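Local atomic coordinates of putative polyketide synthase (Brevibacillus brevis, PDB entry 5HU7), a protein that probably removes water from beta-hydroxyacyl intermediates as the double-hotdog dehydratase domain of a trans-AT polyketide synthase. Residues Ala83-Leu88 with His127-Val132; Val95-Gly100 with Tyr111-Glu116; Pro218-Leu223 with Ala259-Ser264; Thr275-Leu280 with Arg290-Ser295. All blocks are in the same frame, centred on the assembly; numbering follows the deposited sequence.

Contact 1: Ala83-Leu88 with His127-Val132; sequences ATDDPL and HSHGMV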
loop_
_atom_site.group_PDB
_atom_site.type_symbol
_atom_site.label_atom_id
_atom_site.label_comp_id
_atom_site.label_asym_id
_atom_site.label_seq_id
_atom_site.Cartn_x
_atom_site.Cartn_y
_atom_site.Cartn_z
ATOM N N ALA A 83 -22.926 8.802 -4.549
ATOM C CA ALA A 83 -24.038 7.940 -4.964
ATOM C C ALA A 83 -23.666 6.489 -4.843
ATOM O O ALA A 83 -22.646 6.093 -5.369
ATOM C CB ALA A 83 -24.436 8.275 -6.400
ATOM N N THR A 84 -24.429 5.730 -4.035
ATOM C CA THR A 84 -24.306 4.283 -3.910
ATOM C C THR A 84 -25.498 3.728 -4.652
ATOM O O THR A 84 -26.580 3.722 -4.089
ATOM C CB THR A 84 -24.217 3.825 -2.452
ATOM O OG1 THR A 84 -22.965 4.288 -1.916
ATOM C CG2 THR A 84 -24.324 2.305 -2.311
ATOM N N ASP A 85 -25.299 3.307 -5.910
ATOM C CA ASP A 85 -26.332 2.824 -6.846
ATOM C C ASP A 85 -26.522 1.304 -6.845
ATOM O O ASP A 85 -27.640 0.841 -7.077
ATOM C CB ASP A 85 -25.970 3.233 -8.324
ATOM C CG ASP A 85 -24.483 3.551 -8.642
ATOM O OD1 ASP A 85 -23.861 4.330 -7.894
ATOM O OD2 ASP A 85 -23.922 2.901 -9.567
ATOM N N ASP A 86 -25.416 0.550 -6.759
ATOM C CA ASP A 86 -25.443 -0.914 -6.825
ATOM C C ASP A 86 -24.856 -1.426 -5.533
ATOM O O ASP A 86 -23.647 -1.408 -5.389
ATOM C CB ASP A 86 -24.656 -1.388 -8.058
ATOM C CG ASP A 86 -25.004 -2.793 -8.534
ATOM O OD1 ASP A 86 -25.617 -3.559 -7.748
ATOM O OD2 ASP A 86 -24.697 -3.112 -9.699
ATOM N N PRO A 87 -25.687 -1.836 -4.542
ATOM C CA PRO A 87 -25.131 -2.218 -3.233
ATOM C C PRO A 87 -24.168 -3.406 -3.204
ATOM O O PRO A 87 -24.391 -4.442 -3.843
ATOM C CB PRO A 87 -26.380 -2.520 -2.386
ATOM C CG PRO A 87 -27.482 -1.875 -3.071
ATOM C CD PRO A 87 -27.163 -1.868 -4.523
ATOM N N LEU A 88 -23.117 -3.252 -2.400
ATOM C CA LEU A 88 -22.143 -4.296 -2.143
ATOM C C LEU A 88 -22.783 -5.216 -1.093
ATOM O O LEU A 88 -23.299 -4.741 -0.067
ATOM C CB LEU A 88 -20.831 -3.677 -1.610
ATOM C CG LEU A 88 -19.769 -4.611 -1.032
ATOM C CD1 LEU A 88 -19.269 -5.616 -2.062
ATOM C CD2 LEU A 88 -18.616 -3.811 -0.477
ATOM N N HIS A 127 -19.944 0.136 -6.920
ATOM C CA HIS A 127 -20.979 0.226 -5.908
ATOM C C HIS A 127 -21.195 1.649 -5.481
ATOM O O HIS A 127 -22.318 2.023 -5.250
ATOM C CB HIS A 127 -20.607 -0.635 -4.668
ATOM C CG HIS A 127 -20.276 -2.061 -4.992
ATOM N ND1 HIS A 127 -21.195 -2.894 -5.590
ATOM C CD2 HIS A 127 -19.107 -2.729 -4.862
ATOM C CE1 HIS A 127 -20.567 -4.049 -5.785
ATOM N NE2 HIS A 127 -19.309 -3.994 -5.366
ATOM N N SER A 128 -20.132 2.431 -5.336
ATOM C CA SER A 128 -20.227 3.804 -4.874
ATOM C C SER A 128 -19.184 4.694 -5.568
ATOM O O SER A 128 -18.124 4.215 -5.916
ATOM C CB SER A 128 -20.023 3.844 -3.358
ATOM O OG SER A 128 -20.307 5.117 -2.805
ATOM N N HIS A 129 -19.519 5.951 -5.811
ATOM C CA HIS A 129 -18.599 6.922 -6.383
ATOM C C HIS A 129 -18.944 8.325 -5.888
ATOM O O HIS A 129 -20.058 8.574 -5.432
ATOM C CB HIS A 129 -18.563 6.853 -7.926
ATOM C CG HIS A 129 -19.873 7.132 -8.579
ATOM N ND1 HIS A 129 -20.678 6.078 -8.935
ATOM C CD2 HIS A 129 -20.536 8.274 -8.848
ATOM C CE1 HIS A 129 -21.794 6.602 -9.410
ATOM N NE2 HIS A 129 -21.781 7.905 -9.317
ATOM N N GLY A 130 -17.979 9.213 -5.964
ATOM C CA GLY A 130 -18.153 10.589 -5.556
ATOM C C GLY A 130 -16.924 11.423 -5.803
ATOM O O GLY A 130 -15.902 10.905 -6.249
ATOM N N MET A 131 -17.041 12.722 -5.571
ATOM C CA MET A 131 -15.948 13.675 -5.751
ATOM C C MET A 131 -15.456 14.108 -4.404
ATOM O O MET A 131 -16.250 14.160 -3.465
ATOM C CB MET A 131 -16.432 14.902 -6.521
ATOM C CG MET A 131 -17.055 14.569 -7.868
ATOM S SD MET A 131 -15.842 13.962 -9.048
ATOM C CE MET A 131 -16.693 12.528 -9.716
ATOM N N VAL A 132 -14.161 14.438 -4.309
ATOM C CA VAL A 132 -13.541 14.924 -3.073
ATOM C C VAL A 132 -12.640 16.132 -3.276
ATOM O O VAL A 132 -11.873 16.159 -4.219
ATOM C CB VAL A 132 -12.793 13.798 -2.336
ATOM C CG1 VAL A 132 -12.088 14.331 -1.085
ATOM C CG2 VAL A 132 -13.761 12.692 -1.981
#
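The carbonyl oxygen of Asp86 accepts a hydrogen bond from the ring N-H of His127, 2.9 Å from His127 ND1 to Asp86 O. The donor lies tilted from the carbonyl plane, yet the oxygen sits close to the plane of the imidazole, and the same oxygen also meets the CA-H of His127. With CG set beside the backbone N (chi1 -53°), the ring reaches the loop that follows strand 76-84. Leu88 CB then covers one face of it, 3.8 Å from the ring centroid, while Leu88 CD1 touches NE2. NE2 itself is bonded to Ser115 OG, so both ring nitrogens are engaged. An alanine in place of His127 would probably leave Asp86 O and the Ser115 hydroxyl without these partners and open a gap beneath Leu88. Further along, Ala83 and His129 exchange two backbone bonds, that from Ala83 N to His129 O being 3.0 Å long. The hydroxyls Thr84 OG1 and Ser128 OG meet at 2.9 Å on one face of the sheet; on the other, Ala83 CB approaches the His129 imidazole. His127 and Ser128 both face Ile113, forming a classic beta bulge at the start of this strand segment. Strand 125-135 thus runs between 76-84 and 108-115, with Tyr55 of helix 52-65 packing against Thr84, His127 and Ser128, and Phe242 of strand 241-249 bonded to Thr84 from beyond.

Contact 2: Val95-Gly100 with Tyr111-Glu116; sequences VQVHVG and YKIYSE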
loop_
_atom_site.group_PDB
_atom_site.type_symbol
_atom_site.label_atom_id
_atom_site.label_comp_id
_atom_site.label_asym_id
_atom_site.label_seq_id
_atom_site.Cartn_x
_atom_site.Cartn_y
_atom_site.Cartn_z
ATOM N N VAL A 95 -15.504 -11.189 0.106
ATOM C CA VAL A 95 -15.494 -10.161 -0.948
ATOM C C VAL A 95 -14.209 -9.340 -0.940
ATOM O O VAL A 95 -13.778 -8.884 0.107
ATOM C CB VAL A 95 -16.740 -9.228 -0.901
ATOM C CG1 VAL A 95 -18.015 -9.980 -1.264
ATOM C CG2 VAL A 95 -16.908 -8.545 0.445
ATOM N N GLN A 96 -13.623 -9.140 -2.104
ATOM C CA GLN A 96 -12.456 -8.284 -2.274
ATOM C C GLN A 96 -12.986 -6.953 -2.849
ATOM O O GLN A 96 -13.468 -6.924 -3.969
ATOM C CB GLN A 96 -11.405 -8.913 -3.191
ATOM C CG GLN A 96 -10.035 -8.252 -3.022
ATOM C CD GLN A 96 -9.018 -8.649 -4.065
ATOM O OE1 GLN A 96 -9.343 -9.111 -5.168
ATOM N NE2 GLN A 96 -7.752 -8.400 -3.764
ATOM N N VAL A 97 -12.939 -5.884 -2.056
ATOM C CA VAL A 97 -13.442 -4.566 -2.435
ATOM C C VAL A 97 -12.283 -3.640 -2.676
ATOM O O VAL A 97 -11.372 -3.579 -1.858
ATOM C CB VAL A 97 -14.339 -3.985 -1.321
ATOM C CG1 VAL A 97 -15.026 -2.710 -1.791
ATOM C CG2 VAL A 97 -15.360 -4.995 -0.852
ATOM N N HIS A 98 -12.352 -2.873 -3.754
ATOM C CA HIS A 98 -11.314 -1.920 -4.127
ATOM C C HIS A 98 -11.819 -0.480 -4.045
ATOM O O HIS A 98 -12.995 -0.240 -4.235
ATOM C CB HIS A 98 -10.835 -2.192 -5.554
ATOM C CG HIS A 98 -10.420 -3.593 -5.795
ATOM N ND1 HIS A 98 -9.277 -4.108 -5.218
ATOM C CD2 HIS A 98 -10.991 -4.547 -6.559
ATOM C CE1 HIS A 98 -9.203 -5.356 -5.624
ATOM N NE2 HIS A 98 -10.203 -5.656 -6.452
ATOM N N VAL A 99 -10.919 0.454 -3.786
ATOM C CA VAL A 99 -11.211 1.885 -3.814
ATOM C C VAL A 99 -10.185 2.504 -4.748
ATOM O O VAL A 99 -9.001 2.546 -4.416
ATOM C CB VAL A 99 -11.161 2.643 -2.482
ATOM C CG1 VAL A 99 -11.792 4.013 -2.651
ATOM C CG2 VAL A 99 -11.814 1.874 -1.379
ATOM N N GLY A 100 -10.639 2.964 -5.893
ATOM C CA GLY A 100 -9.773 3.626 -6.840
ATOM C C GLY A 100 -9.904 5.122 -6.665
ATOM O O GLY A 100 -10.980 5.609 -6.308
ATOM N N TYR A 111 -13.560 9.260 -6.801
ATOM C CA TYR A 111 -13.315 7.935 -6.235
ATOM C C TYR A 111 -14.368 6.961 -6.680
ATOM O O TYR A 111 -15.480 7.353 -7.019
ATOM C CB TYR A 111 -13.190 7.950 -4.707
ATOM C CG TYR A 111 -14.497 8.064 -3.966
ATOM C CD1 TYR A 111 -15.260 6.944 -3.693
ATOM C CD2 TYR A 111 -14.973 9.296 -3.541
ATOM C CE1 TYR A 111 -16.525 7.054 -3.124
ATOM C CE2 TYR A 111 -16.229 9.420 -2.939
ATOM C CZ TYR A 111 -16.985 8.295 -2.699
ATOM O OH TYR A 111 -18.203 8.443 -2.095
ATOM N N LYS A 112 -14.018 5.675 -6.666
ATOM C CA LYS A 112 -14.951 4.594 -6.957
ATOM C C LYS A 112 -14.673 3.452 -6.047
ATOM O O LYS A 112 -13.537 3.017 -5.956
ATOM C CB LYS A 112 -14.825 4.064 -8.376
ATOM C CG LYS A 112 -15.213 5.027 -9.450
ATOM C CD LYS A 112 -15.624 4.287 -10.736
ATOM C CE LYS A 112 -14.745 4.567 -11.915
ATOM N NZ LYS A 112 -15.082 5.839 -12.559
ATOM N N ILE A 113 -15.719 2.874 -5.484
ATOM C CA ILE A 113 -15.630 1.687 -4.651
ATOM C C ILE A 113 -16.190 0.615 -5.550
ATOM O O ILE A 113 -17.289 0.765 -6.063
ATOM C CB ILE A 113 -16.368 1.819 -3.310
ATOM C CG1 ILE A 113 -15.683 2.875 -2.431
ATOM C CG2 ILE A 113 -16.421 0.475 -2.582
ATOM C CD1 ILE A 113 -16.499 3.369 -1.154
ATOM N N TYR A 114 -15.441 -0.439 -5.783
ATOM C CA TYR A 114 -15.880 -1.464 -6.718
ATOM C C TYR A 114 -15.325 -2.825 -6.358
ATOM O O TYR A 114 -14.362 -2.918 -5.613
ATOM C CB TYR A 114 -15.459 -1.049 -8.157
ATOM C CG TYR A 114 -13.970 -1.058 -8.398
ATOM C CD1 TYR A 114 -13.203 0.077 -8.208
ATOM C CD2 TYR A 114 -13.339 -2.195 -8.887
ATOM C CE1 TYR A 114 -11.825 0.068 -8.435
ATOM C CE2 TYR A 114 -11.968 -2.209 -9.143
ATOM C CZ TYR A 114 -11.212 -1.080 -8.915
ATOM O OH TYR A 114 -9.858 -1.130 -9.149
ATOM N N SER A 115 -15.920 -3.864 -6.909
ATOM C CA SER A 115 -15.502 -5.249 -6.666
ATOM C C SER A 115 -15.725 -6.119 -7.887
ATOM O O SER A 115 -16.340 -5.683 -8.853
ATOM C CB SER A 115 -16.248 -5.834 -5.471
ATOM O OG SER A 115 -17.593 -6.142 -5.772
ATOM N N GLU A 116 -15.189 -7.353 -7.839
ATOM C CA GLU A 116 -15.341 -8.388 -8.871
ATOM C C GLU A 116 -14.737 -7.969 -10.206
ATOM O O GLU A 116 -14.080 -8.770 -10.859
ATOM C CB GLU A 116 -16.822 -8.774 -9.021
ATOM C CG GLU A 116 -17.043 -10.074 -9.768
ATOM C CD GLU A 116 -18.474 -10.580 -9.771
ATOM O OE1 GLU A 116 -19.077 -10.609 -8.677
ATOM O OE2 GLU A 116 -18.974 -11.006 -10.837
#
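This is the antiparallel pairing of a beta hairpin, strands 95-105 and 108-115, in the first of the two hotdog-family halves of the dehydratase domain. The segment axes run at 159° to each other, and two hydrogen-bonded pairs, His98 with Tyr114 and Gly100 with Lys112, supply four backbone bonds. The shortest joins His98 N to Tyr114 O at 2.7 Å and is nearly straight. Between these pairs Val99 stands beside Ile113, their branches pointing the same way, and Val97 CG1 reaches Ile113 CG2 at 3.6 Å. This apolar face is turned to helix 52-65, where Met58 and Ala62 meet Val99 and Tyr55 meets Ile113, the helix-against-sheet packing by which the hotdog fold is known. The opposite face is aromatic and polar. Tyr114, its CG lodged between the backbone N and carbonyl carbon (chi1 68°), folds back over its cross-strand partner, and its hydroxyl goes on to Glu25 and Arg27. His98 ND1 is held by Ser29 on strand 26-32. The two rings meet obliquely, planes 43° apart, and His98 CB lies over one face of the Tyr114 ring, 3.7 Å from its centroid and offset toward the rim.

Contact 3: Pro218-Leu223 with Ala259-Ser264; sequences PSTRYL and ALIRFS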
loop_
_atom_site.group_PDB
_atom_site.type_symbol
_atom_site.label_atom_id
_atom_site.label_comp_id
_atom_site.label_asym_id
_atom_site.label_seq_id
_atom_site.Cartn_x
_atom_site.Cartn_y
_atom_site.Cartn_z
ATOM N N PRO A 218 -33.520 4.974 12.882
ATOM C CA PRO A 218 -34.804 5.114 13.613
ATOM C C PRO A 218 -35.203 6.573 13.875
ATOM O O PRO A 218 -36.387 6.908 13.887
ATOM C CB PRO A 218 -34.572 4.340 14.928
ATOM C CG PRO A 218 -33.118 4.106 15.024
ATOM C CD PRO A 218 -32.563 4.133 13.629
ATOM N N SER A 219 -34.190 7.449 14.034
ATOM C CA SER A 219 -34.370 8.887 14.260
ATOM C C SER A 219 -34.886 9.600 13.004
ATOM O O SER A 219 -35.675 10.538 13.137
ATOM C CB SER A 219 -33.057 9.527 14.718
ATOM O OG SER A 219 -32.460 8.835 15.806
ATOM N N THR A 220 -34.404 9.208 11.799
ATOM C CA THR A 220 -34.890 9.808 10.551
ATOM C C THR A 220 -36.316 9.346 10.304
ATOM O O THR A 220 -37.162 10.155 9.906
ATOM C CB THR A 220 -33.980 9.556 9.330
ATOM O OG1 THR A 220 -33.963 8.172 8.954
ATOM C CG2 THR A 220 -32.566 10.083 9.517
ATOM N N ARG A 221 -36.599 8.066 10.590
ATOM C CA ARG A 221 -37.950 7.507 10.456
ATOM C C ARG A 221 -38.938 8.225 11.380
ATOM O O ARG A 221 -40.087 8.439 10.999
ATOM C CB ARG A 221 -37.955 6.003 10.757
ATOM C CG ARG A 221 -37.284 5.190 9.681
ATOM C CD ARG A 221 -37.040 3.786 10.181
ATOM N NE ARG A 221 -36.523 2.900 9.138
ATOM C CZ ARG A 221 -36.141 1.643 9.344
ATOM N NH1 ARG A 221 -36.215 1.107 10.559
ATOM N NH2 ARG A 221 -35.680 0.910 8.337
ATOM N N TYR A 222 -38.480 8.614 12.581
ATOM C CA TYR A 222 -39.292 9.366 13.537
ATOM C C TYR A 222 -39.613 10.767 12.988
ATOM O O TYR A 222 -40.723 11.261 13.179
ATOM C CB TYR A 222 -38.600 9.434 14.919
ATOM C CG TYR A 222 -39.333 10.290 15.921
ATOM C CD1 TYR A 222 -40.703 10.152 16.116
ATOM C CD2 TYR A 222 -38.667 11.264 16.652
ATOM C CE1 TYR A 222 -41.399 10.994 16.978
ATOM C CE2 TYR A 222 -39.352 12.108 17.526
ATOM C CZ TYR A 222 -40.718 11.953 17.703
ATOM O OH TYR A 222 -41.437 12.744 18.570
ATOM N N LEU A 223 -38.656 11.401 12.296
ATOM C CA LEU A 223 -38.897 12.711 11.679
ATOM C C LEU A 223 -39.901 12.558 10.513
ATOM O O LEU A 223 -40.901 13.287 10.451
ATOM C CB LEU A 223 -37.567 13.314 11.160
ATOM C CG LEU A 223 -37.648 14.677 10.452
ATOM C CD1 LEU A 223 -38.316 15.745 11.327
ATOM C CD2 LEU A 223 -36.277 15.133 10.001
ATOM N N ALA A 259 -26.882 14.530 17.132
ATOM C CA ALA A 259 -27.187 14.619 15.712
ATOM C C ALA A 259 -28.450 15.461 15.565
ATOM O O ALA A 259 -29.457 15.156 16.188
ATOM C CB ALA A 259 -27.410 13.228 15.124
ATOM N N LEU A 260 -28.372 16.557 14.827
ATOM C CA LEU A 260 -29.522 17.398 14.523
ATOM C C LEU A 260 -29.962 16.984 13.132
ATOM O O LEU A 260 -29.146 17.022 12.232
ATOM C CB LEU A 260 -29.156 18.876 14.539
ATOM C CG LEU A 260 -30.293 19.860 14.188
ATOM C CD1 LEU A 260 -31.379 19.837 15.212
ATOM C CD2 LEU A 260 -29.768 21.241 14.062
ATOM N N ILE A 261 -31.209 16.527 12.967
ATOM C CA ILE A 261 -31.703 16.051 11.683
ATOM C C ILE A 261 -32.866 16.934 11.283
ATOM O O ILE A 261 -33.757 17.189 12.090
ATOM C CB ILE A 261 -32.147 14.559 11.747
ATOM C CG1 ILE A 261 -31.016 13.626 12.250
ATOM C CG2 ILE A 261 -32.645 14.082 10.381
ATOM C CD1 ILE A 261 -31.533 12.421 12.978
ATOM N N ARG A 262 -32.868 17.358 10.015
ATOM C CA ARG A 262 -33.886 18.217 9.418
ATOM C C ARG A 262 -34.151 17.724 8.000
ATOM O O ARG A 262 -33.353 16.969 7.432
ATOM C CB ARG A 262 -33.333 19.658 9.266
ATOM C CG ARG A 262 -33.007 20.423 10.548
ATOM C CD ARG A 262 -32.521 21.815 10.161
ATOM N NE ARG A 262 -31.998 22.633 11.271
ATOM C CZ ARG A 262 -32.724 23.351 12.128
ATOM N NH1 ARG A 262 -34.055 23.336 12.062
ATOM N NH2 ARG A 262 -32.126 24.075 13.075
ATOM N N PHE A 263 -35.200 18.245 7.391
ATOM C CA PHE A 263 -35.476 18.015 5.972
ATOM C C PHE A 263 -34.683 19.071 5.233
ATOM O O PHE A 263 -34.640 20.220 5.690
ATOM C CB PHE A 263 -36.944 18.221 5.626
ATOM C CG PHE A 263 -37.819 17.126 6.141
ATOM C CD1 PHE A 263 -37.816 15.873 5.531
ATOM C CD2 PHE A 263 -38.628 17.331 7.258
ATOM C CE1 PHE A 263 -38.603 14.841 6.033
ATOM C CE2 PHE A 263 -39.445 16.318 7.729
ATOM C CZ PHE A 263 -39.423 15.073 7.116
ATOM N N SER A 264 -34.068 18.694 4.095
ATOM C CA SER A 264 -33.286 19.631 3.274
ATOM C C SER A 264 -34.254 20.568 2.545
ATOM O O SER A 264 -35.342 20.128 2.156
ATOM C CB SER A 264 -32.378 18.869 2.306
ATOM O OG SER A 264 -33.099 18.368 1.196
#
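Leu223 and Phe263 reach for each other from opposite directions, one from a helix and the other from a strand. Leu223 CD2 lies above one face of the phenyl ring, displaced toward the rim and 4.2 Å from its centroid, while Leu223 CG comes to 3.7 Å from Phe263 CE2. With its CG trans to the backbone N (chi1 179°), the leucine brings both methyl branches to the strand. The Leu223 and Ile261 side chains pass each other in opposite directions, Leu223 CD2 touching Ile261 CG2 at 3.8 Å. In the hotdog fold a central helix is wrapped by a curved antiparallel sheet, and here helix 212-227 plays that part against strand 258-263, the segment axes being 9.1 Å apart and inclined at 39°. Replacing Leu223 by an alanine would probably leave a gap between Ile261 and Phe263 and set the phenyl ring freer to turn. Ile261 uses its two branches on different helix residues: CD1 meets Ser219 CB at 3.7 Å, whereas CG2 also meets Thr220 CG2, the two side chains crossing at about a right angle. No hydrogen bond spans the interface; Ser219 OG and Thr220 OG1 turn back to the helix's own carbonyls, at Ser215 and Leu217.

Contact 4: Thr275-Leu280 with Arg290-Ser295; sequences TLDIEL and RMRGFS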
loop_
_atom_site.group_PDB
_atom_site.type_symbol
_atom_site.label_atom_id
_atom_site.label_comp_id
_atom_site.label_asym_id
_atom_site.label_seq_id
_atom_site.Cartn_x
_atom_site.Cartn_y
_atom_site.Cartn_z
ATOM N N THR A 275 -35.378 13.725 1.604
ATOM C CA THR A 275 -34.006 14.240 1.614
ATOM C C THR A 275 -33.703 14.983 2.920
ATOM O O THR A 275 -34.459 15.866 3.315
ATOM C CB THR A 275 -33.753 15.054 0.353
ATOM O OG1 THR A 275 -34.031 14.213 -0.770
ATOM C CG2 THR A 275 -32.339 15.518 0.251
ATOM N N LEU A 276 -32.568 14.657 3.553
ATOM C CA LEU A 276 -32.223 15.214 4.850
ATOM C C LEU A 276 -30.909 15.946 4.935
ATOM O O LEU A 276 -29.970 15.665 4.188
ATOM C CB LEU A 276 -32.182 14.081 5.889
ATOM C CG LEU A 276 -33.388 13.176 5.925
ATOM C CD1 LEU A 276 -33.152 12.034 6.817
ATOM C CD2 LEU A 276 -34.640 13.946 6.389
ATOM N N ASP A 277 -30.836 16.845 5.922
ATOM C CA ASP A 277 -29.633 17.533 6.342
ATOM C C ASP A 277 -29.349 17.018 7.769
ATOM O O ASP A 277 -30.267 16.986 8.590
ATOM C CB ASP A 277 -29.823 19.032 6.346
ATOM C CG ASP A 277 -29.999 19.660 4.973
ATOM O OD1 ASP A 277 -29.801 18.935 3.941
ATOM O OD2 ASP A 277 -30.245 20.891 4.914
ATOM N N ILE A 278 -28.113 16.540 8.022
ATOM C CA ILE A 278 -27.694 15.997 9.302
ATOM C C ILE A 278 -26.439 16.708 9.742
ATOM O O ILE A 278 -25.454 16.716 9.005
ATOM C CB ILE A 278 -27.467 14.465 9.225
ATOM C CG1 ILE A 278 -28.731 13.762 8.727
ATOM C CG2 ILE A 278 -27.055 13.885 10.594
ATOM C CD1 ILE A 278 -28.614 12.258 8.565
ATOM N N GLU A 279 -26.456 17.252 10.965
ATOM C CA GLU A 279 -25.307 17.882 11.592
ATOM C C GLU A 279 -24.960 17.072 12.835
ATOM O O GLU A 279 -25.837 16.801 13.655
ATOM C CB GLU A 279 -25.603 19.341 11.940
ATOM C CG GLU A 279 -25.426 20.216 10.718
ATOM C CD GLU A 279 -26.301 21.445 10.629
ATOM O OE1 GLU A 279 -27.529 21.322 10.822
ATOM O OE2 GLU A 279 -25.768 22.528 10.318
ATOM N N LEU A 280 -23.697 16.662 12.947
ATOM C CA LEU A 280 -23.196 15.855 14.034
ATOM C C LEU A 280 -22.234 16.728 14.810
ATOM O O LEU A 280 -21.274 17.205 14.230
ATOM C CB LEU A 280 -22.481 14.613 13.477
ATOM C CG LEU A 280 -23.308 13.745 12.530
ATOM C CD1 LEU A 280 -22.501 12.579 12.035
ATOM C CD2 LEU A 280 -24.561 13.198 13.215
ATOM N N ARG A 290 -21.136 17.560 8.675
ATOM C CA ARG A 290 -22.385 18.058 8.122
ATOM C C ARG A 290 -22.681 17.270 6.837
ATOM O O ARG A 290 -21.812 17.161 5.990
ATOM C CB ARG A 290 -22.274 19.544 7.850
ATOM C CG ARG A 290 -23.342 20.096 6.919
ATOM C CD ARG A 290 -23.217 21.582 6.769
ATOM N NE ARG A 290 -23.613 22.292 7.981
ATOM C CZ ARG A 290 -23.562 23.612 8.138
ATOM N NH1 ARG A 290 -23.089 24.391 7.168
ATOM N NH2 ARG A 290 -23.963 24.166 9.279
ATOM N N MET A 291 -23.902 16.722 6.711
ATOM C CA MET A 291 -24.358 15.965 5.564
ATOM C C MET A 291 -25.531 16.736 5.027
ATOM O O MET A 291 -26.465 17.019 5.772
ATOM C CB MET A 291 -24.813 14.561 5.962
ATOM C CG MET A 291 -23.703 13.722 6.543
ATOM S SD MET A 291 -24.293 12.209 7.275
ATOM C CE MET A 291 -24.653 11.298 5.849
ATOM N N ARG A 292 -25.449 17.168 3.786
ATOM C CA ARG A 292 -26.505 17.923 3.148
ATOM C C ARG A 292 -27.014 17.147 1.944
ATOM O O ARG A 292 -26.219 16.634 1.167
ATOM C CB ARG A 292 -25.998 19.324 2.749
ATOM C CG ARG A 292 -25.689 20.238 3.957
ATOM C CD ARG A 292 -26.978 20.687 4.662
ATOM N NE ARG A 292 -26.834 21.664 5.753
ATOM C CZ ARG A 292 -26.579 22.967 5.604
ATOM N NH1 ARG A 292 -26.487 23.755 6.670
ATOM N NH2 ARG A 292 -26.386 23.485 4.392
ATOM N N GLY A 293 -28.335 16.994 1.855
ATOM C CA GLY A 293 -28.972 16.343 0.738
ATOM C C GLY A 293 -28.795 14.845 0.777
ATOM O O GLY A 293 -28.544 14.242 -0.262
ATOM N N PHE A 294 -29.014 14.232 1.974
ATOM C CA PHE A 294 -28.894 12.807 2.229
ATOM C C PHE A 294 -30.216 12.087 1.975
ATOM O O PHE A 294 -31.202 12.352 2.636
ATOM C CB PHE A 294 -28.433 12.570 3.669
ATOM C CG PHE A 294 -28.186 11.109 4.009
ATOM C CD1 PHE A 294 -27.280 10.351 3.280
ATOM C CD2 PHE A 294 -28.881 10.493 5.038
ATOM C CE1 PHE A 294 -27.039 9.012 3.597
ATOM C CE2 PHE A 294 -28.628 9.156 5.365
ATOM C CZ PHE A 294 -27.705 8.426 4.638
ATOM N N SER A 295 -30.183 11.082 1.114
ATOM C CA SER A 295 -31.370 10.325 0.736
ATOM C C SER A 295 -31.059 8.853 0.655
ATOM O O SER A 295 -30.141 8.428 -0.041
ATOM C CB SER A 295 -31.895 10.815 -0.609
ATOM O OG SER A 295 -33.195 10.301 -0.844
#
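Glu279 OE2 and the guanidinium of Arg290 form the closest of several charged contacts in the beta hairpin of strands 276-281 and 287-298, part of the second hotdog-family half, with 2.6 Å from OE2 to Arg290 NH2 and a weak second bond from NE. The two side chains run alongside each other, the arginine bent at chi3 (-71°) to bring its nitrogens to the carboxylate. Arg292 lays its NH1 over the face of the Arg290 guanidinium and makes a long salt bridge to the same oxygen. Asp277 completes the network: its OD2 is 3.6 Å from Arg292 NE but well out of the guanidinium plane, an attraction of charges without a directed N-H. These two carboxylates probably offset the closeness of the two arginines.

Backbone bonds knit the strands at Ile278 with Met291 and at Leu276 with Phe294, whose N to Leu276 O distance is 2.8 Å. Between them the register slips by one residue in a G1 bulge, where Gly293 and Phe294 both face Leu276; Gly293 has the positive phi (75°) that favours glycine. Asp277 OD1 takes the Gly293 N-H at 3.2 Å, securing the bulge from a side chain.

Apolar contacts fill the other face, with Ile278 CD1 4.0 Å from Phe294 CD2. There Thr220 and Leu223 of helix 212-227 pack on Leu276, and Leu244 of strand 241-249 meets Met291 and Phe294. Within the sheet, strand 258-263 hydrogen-bonds to strand 276-281 on the side away from strand 287-298.

Contacts 1 and 2 belong to one half of the double hotdog, contacts 3 and 4 to the other; the centres of contacts 2 and 3 lie about 30 Å apart on opposite sides of the chain's centre. Within each half the contacts touch through neighbouring strands, 108-115 with 125-135 and 258-263 with 276-281. Contacts 2 and 3 are the buried ones, yet 2 is a strand pairing with an apolar and a polar face, whereas 3 is apolar, without a hydrogen bond across it, between helix and sheet. Contacts 1 and 4 are only partly buried and more polar: 1 relies on hydroxyl, imidazole and backbone bonds around a strand end, 4 adds charged pairs.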